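PDB 3MSQ: putative ubiquinone biosynthesis protein from Nostoc punctiforme, which probably takes part in the biosynthesis of coenzyme Q (ubiquinone) as a member of the Coq4 family. Local coordinates for residues E61-F75 against K197-V209. Residues are numbered along the deposited sequence; the frame is centred on the assembly and turned at random.
Sequences EVNALFSERWLPAPF and KLIAQKWDQLWDV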
# COMPACT_ATOMS: atom_id res chain seq x y z
N GLU A 61 -15.99 0.56 36.33
CA GLU A 61 -14.67 0.15 36.86
C GLU A 61 -13.50 0.72 36.06
O GLU A 61 -12.47 1.05 36.63
CB GLU A 61 -14.57 -1.37 37.04
CG GLU A 61 -15.59 -2.20 36.28
CD GLU A 61 -17.01 -2.22 36.83
OE1 GLU A 61 -17.17 -2.43 38.06
OE2 GLU A 61 -17.96 -2.04 36.04
N VAL A 62 -13.70 0.84 34.73
CA VAL A 62 -12.77 1.36 33.74
C VAL A 62 -12.74 2.89 33.90
O VAL A 62 -11.67 3.47 34.14
CB VAL A 62 -13.18 0.92 32.30
CG1 VAL A 62 -12.44 1.70 31.24
CG2 VAL A 62 -12.98 -0.58 32.09
N ASN A 63 -13.93 3.53 33.85
CA ASN A 63 -14.09 4.97 34.05
C ASN A 63 -13.41 5.47 35.35
O ASN A 63 -12.99 6.62 35.41
CB ASN A 63 -15.56 5.34 34.03
CG ASN A 63 -15.80 6.81 34.00
OD1 ASN A 63 -15.79 7.49 35.03
ND2 ASN A 63 -16.01 7.35 32.83
N ALA A 64 -13.28 4.59 36.36
CA ALA A 64 -12.59 4.87 37.63
C ALA A 64 -11.09 5.07 37.34
O ALA A 64 -10.53 6.07 37.79
CB ALA A 64 -12.79 3.73 38.62
N LEU A 65 -10.46 4.15 36.54
CA LEU A 65 -9.05 4.27 36.18
C LEU A 65 -8.82 5.49 35.30
O LEU A 65 -7.79 6.14 35.43
CB LEU A 65 -8.52 3.02 35.46
CG LEU A 65 -8.61 1.64 36.14
CD1 LEU A 65 -7.79 0.64 35.38
CD2 LEU A 65 -8.13 1.68 37.56
N PHE A 66 -9.78 5.83 34.44
CA PHE A 66 -9.65 7.02 33.60
C PHE A 66 -9.62 8.29 34.46
O PHE A 66 -8.85 9.22 34.17
CB PHE A 66 -10.75 7.04 32.50
CG PHE A 66 -10.40 6.31 31.22
CD1 PHE A 66 -10.69 4.96 31.06
CD2 PHE A 66 -9.77 6.96 30.16
CE1 PHE A 66 -10.38 4.29 29.87
CE2 PHE A 66 -9.44 6.29 28.97
CZ PHE A 66 -9.75 4.96 28.83
N SER A 67 -10.39 8.30 35.56
CA SER A 67 -10.49 9.40 36.55
C SER A 67 -9.20 9.59 37.32
O SER A 67 -8.78 10.74 37.50
CB SER A 67 -11.62 9.15 37.55
OG SER A 67 -12.83 8.91 36.85
N GLU A 68 -8.57 8.48 37.76
CA GLU A 68 -7.31 8.48 38.51
C GLU A 68 -6.07 8.58 37.60
O GLU A 68 -4.99 8.92 38.10
CB GLU A 68 -7.16 7.18 39.31
CG GLU A 68 -8.25 6.84 40.31
CD GLU A 68 -7.97 5.49 40.95
OE1 GLU A 68 -6.78 5.13 41.12
OE2 GLU A 68 -8.96 4.78 41.26
N ARG A 69 -6.21 8.21 36.30
CA ARG A 69 -5.12 8.09 35.32
C ARG A 69 -4.11 7.13 35.91
O ARG A 69 -2.91 7.40 35.96
CB ARG A 69 -4.52 9.43 34.90
CG ARG A 69 -5.50 10.35 34.19
CD ARG A 69 -5.58 10.06 32.72
NE ARG A 69 -6.32 11.06 31.95
CZ ARG A 69 -5.78 12.16 31.44
NH1 ARG A 69 -4.50 12.46 31.68
NH2 ARG A 69 -6.51 13.00 30.71
N TRP A 70 -4.66 6.02 36.44
CA TRP A 70 -3.97 4.93 37.12
C TRP A 70 -2.99 4.24 36.22
O TRP A 70 -3.35 3.84 35.10
CB TRP A 70 -5.00 3.91 37.67
CG TRP A 70 -4.36 2.78 38.43
CD1 TRP A 70 -4.07 2.75 39.76
CD2 TRP A 70 -3.81 1.56 37.88
NE1 TRP A 70 -3.40 1.58 40.08
CE2 TRP A 70 -3.22 0.85 38.94
CE3 TRP A 70 -3.77 1.01 36.58
CZ2 TRP A 70 -2.60 -0.38 38.75
CZ3 TRP A 70 -3.15 -0.21 36.40
CH2 TRP A 70 -2.57 -0.89 37.48
N LEU A 71 -1.77 4.03 36.72
CA LEU A 71 -0.73 3.27 36.02
C LEU A 71 -0.04 2.41 37.07
O LEU A 71 -0.00 2.81 38.22
CB LEU A 71 0.25 4.19 35.29
CG LEU A 71 -0.28 4.90 34.04
CD1 LEU A 71 0.67 5.97 33.59
CD2 LEU A 71 -0.57 3.92 32.91
N PRO A 72 0.43 1.19 36.74
CA PRO A 72 1.00 0.32 37.77
C PRO A 72 2.31 0.82 38.39
O PRO A 72 3.14 1.42 37.71
CB PRO A 72 1.16 -1.02 37.06
CG PRO A 72 1.29 -0.67 35.64
CD PRO A 72 0.44 0.52 35.42
N ALA A 73 2.46 0.59 39.71
CA ALA A 73 3.63 0.96 40.50
C ALA A 73 4.86 0.21 40.00
O ALA A 73 4.73 -0.87 39.42
CB ALA A 73 3.38 0.65 41.97
N PRO A 74 6.08 0.76 40.14
CA PRO A 74 7.25 0.03 39.64
C PRO A 74 7.52 -1.21 40.49
O PRO A 74 7.20 -1.25 41.69
CB PRO A 74 8.38 1.07 39.72
CG PRO A 74 7.96 1.99 40.81
CD PRO A 74 6.46 2.05 40.77
N PHE A 75 8.08 -2.24 39.84
CA PHE A 75 8.40 -3.52 40.45
C PHE A 75 9.78 -4.00 40.07
O PHE A 75 10.25 -3.72 38.97
CB PHE A 75 7.35 -4.57 40.03
CG PHE A 75 7.11 -4.70 38.55
CD1 PHE A 75 7.88 -5.56 37.77
CD2 PHE A 75 6.08 -3.99 37.93
CE1 PHE A 75 7.64 -5.69 36.40
CE2 PHE A 75 5.85 -4.12 36.56
CZ PHE A 75 6.64 -4.96 35.80
N LYS A 197 -13.52 -7.41 33.29
CA LYS A 197 -12.68 -6.83 32.25
C LYS A 197 -11.21 -6.78 32.68
O LYS A 197 -10.93 -6.37 33.80
CB LYS A 197 -13.18 -5.42 31.86
CG LYS A 197 -14.69 -5.30 31.58
CD LYS A 197 -15.08 -5.85 30.23
CE LYS A 197 -16.56 -6.03 30.09
NZ LYS A 197 -16.91 -6.73 28.82
N LEU A 198 -10.30 -7.18 31.79
CA LEU A 198 -8.85 -7.15 32.03
C LEU A 198 -8.41 -5.71 32.29
O LEU A 198 -7.78 -5.45 33.32
CB LEU A 198 -8.08 -7.68 30.79
CG LEU A 198 -8.15 -9.17 30.46
CD1 LEU A 198 -7.43 -9.44 29.14
CD2 LEU A 198 -7.58 -10.04 31.61
N ILE A 199 -8.76 -4.79 31.36
CA ILE A 199 -8.43 -3.36 31.37
C ILE A 199 -8.85 -2.62 32.67
O ILE A 199 -8.18 -1.65 33.04
CB ILE A 199 -8.94 -2.67 30.05
CG1 ILE A 199 -8.23 -1.34 29.75
CG2 ILE A 199 -10.45 -2.52 29.97
CD1 ILE A 199 -6.91 -1.48 28.99
N ALA A 200 -9.92 -3.11 33.37
CA ALA A 200 -10.47 -2.54 34.62
C ALA A 200 -9.68 -2.85 35.89
O ALA A 200 -9.94 -2.23 36.93
CB ALA A 200 -11.92 -2.95 34.79
N GLN A 201 -8.73 -3.81 35.83
CA GLN A 201 -7.94 -4.29 36.97
C GLN A 201 -6.73 -3.45 37.33
O GLN A 201 -5.95 -3.08 36.44
CB GLN A 201 -7.50 -5.75 36.80
CG GLN A 201 -8.61 -6.74 36.44
CD GLN A 201 -9.84 -6.58 37.29
OE1 GLN A 201 -9.81 -6.73 38.51
NE2 GLN A 201 -10.96 -6.31 36.65
N LYS A 202 -6.55 -3.20 38.66
CA LYS A 202 -5.40 -2.51 39.22
C LYS A 202 -4.34 -3.59 39.52
O LYS A 202 -4.11 -3.94 40.68
CB LYS A 202 -5.77 -1.71 40.47
CG LYS A 202 -6.42 -0.38 40.18
CD LYS A 202 -6.69 0.42 41.44
CE LYS A 202 -7.29 1.77 41.15
NZ LYS A 202 -8.05 2.30 42.32
N TRP A 203 -3.73 -4.13 38.45
CA TRP A 203 -2.75 -5.22 38.46
C TRP A 203 -1.68 -5.21 39.56
O TRP A 203 -1.37 -6.27 40.09
CB TRP A 203 -2.12 -5.43 37.06
CG TRP A 203 -3.12 -5.72 35.98
CD1 TRP A 203 -3.54 -4.87 35.00
CD2 TRP A 203 -3.87 -6.92 35.83
NE1 TRP A 203 -4.49 -5.49 34.22
CE2 TRP A 203 -4.72 -6.75 34.70
CE3 TRP A 203 -3.94 -8.13 36.54
CZ2 TRP A 203 -5.60 -7.75 34.27
CZ3 TRP A 203 -4.80 -9.12 36.10
CH2 TRP A 203 -5.62 -8.93 34.98
N ASP A 204 -1.12 -4.02 39.89
CA ASP A 204 -0.08 -3.88 40.91
C ASP A 204 -0.52 -4.35 42.31
O ASP A 204 0.34 -4.65 43.14
CB ASP A 204 0.56 -2.48 40.89
CG ASP A 204 -0.31 -1.29 41.23
OD1 ASP A 204 -1.46 -1.50 41.68
OD2 ASP A 204 0.16 -0.15 41.09
N GLN A 205 -1.84 -4.46 42.55
CA GLN A 205 -2.46 -4.93 43.80
C GLN A 205 -2.75 -6.46 43.78
O GLN A 205 -3.19 -7.02 44.79
CB GLN A 205 -3.76 -4.15 44.05
CG GLN A 205 -3.55 -2.77 44.66
CD GLN A 205 -4.63 -1.81 44.27
OE1 GLN A 205 -4.34 -0.75 43.67
NE2 GLN A 205 -5.90 -2.15 44.56
N LEU A 206 -2.49 -7.11 42.64
CA LEU A 206 -2.76 -8.54 42.45
C LEU A 206 -1.50 -9.43 42.35
O LEU A 206 -1.66 -10.65 42.19
CB LEU A 206 -3.67 -8.76 41.22
CG LEU A 206 -5.06 -8.12 41.20
CD1 LEU A 206 -5.72 -8.30 39.84
CD2 LEU A 206 -5.95 -8.69 42.28
N TRP A 207 -0.28 -8.86 42.44
CA TRP A 207 0.97 -9.62 42.34
C TRP A 207 1.05 -10.79 43.35
O TRP A 207 1.60 -11.84 43.02
CB TRP A 207 2.20 -8.71 42.55
CG TRP A 207 2.49 -7.67 41.50
CD1 TRP A 207 2.68 -6.34 41.73
CD2 TRP A 207 2.80 -7.89 40.11
NE1 TRP A 207 3.05 -5.71 40.57
CE2 TRP A 207 3.13 -6.63 39.56
CE3 TRP A 207 2.79 -9.01 39.28
CZ2 TRP A 207 3.44 -6.47 38.19
CZ3 TRP A 207 3.11 -8.85 37.94
CH2 TRP A 207 3.42 -7.59 37.41
N ASP A 208 0.51 -10.59 44.58
CA ASP A 208 0.50 -11.54 45.70
C ASP A 208 -0.76 -12.44 45.74
O ASP A 208 -0.96 -13.16 46.73
CB ASP A 208 0.66 -10.78 47.03
CG ASP A 208 -0.51 -9.88 47.41
OD1 ASP A 208 -0.83 -8.95 46.62
OD2 ASP A 208 -1.09 -10.09 48.50
N VAL A 209 -1.60 -12.39 44.69
CA VAL A 209 -2.84 -13.16 44.57
C VAL A 209 -2.61 -14.32 43.58
O VAL A 209 -1.98 -14.11 42.53
CB VAL A 209 -4.05 -12.26 44.15
CG1 VAL A 209 -5.36 -13.05 44.10
CG2 VAL A 209 -4.19 -11.05 45.07
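The indole of W70 carries the aliphatic chain of K202 on one face and the backbone N of P72 on the other, with the carboxylate of D204 at its edge. K202 CG sits 3.7 Å from the centroid of the five-membered ring and 15° off its normal, which defines a CH-pi contact. D204 OD1 approaches W70 CZ2 near the ring plane, the carboxylate standing nearly perpendicular to the indole. The second flat pair is edge-to-face: W207 turns its CZ2 edge toward the face of F75, with six-membered ring centroids 5.0 Å apart and planes at 62°; Y92 and L88 of helix 88-98 touch F75 and W207 respectively.

Beyond CG the lysine chain is extended, which carries it across the indole and past L65 CD2 to the carboxylate of E68. There E68 OE2 receives K202 NZ on its syn lone pair, 2.8 Å away, in a salt bridge, while the bond from NZ to OE1 is weak. D204 grips the 61-75 segment through its second oxygen: A73 N donates to D204 OD2 over 2.8 Å, onto the anti lone pair, with an N-H...O angle of 161°.

Toward the start of helix 60-68 an apolar group forms, in which V62 CG2 meets A200 CB at 3.7 Å and also I199 CG2. Separately, L65 CD1 lies against the backbone carbonyl oxygen of I199, within the type I turn from L198 to Q201.

The two acids thus divide the polar work: E68 pairs with a lysine charge, whereas D204 accepts a backbone N-H. Together with the lysine-indole CH-pi contact they tie the 197-209 loop to the helix and to the proline-rich chain after it, and the negative D204 would probably be steadied by that N-H.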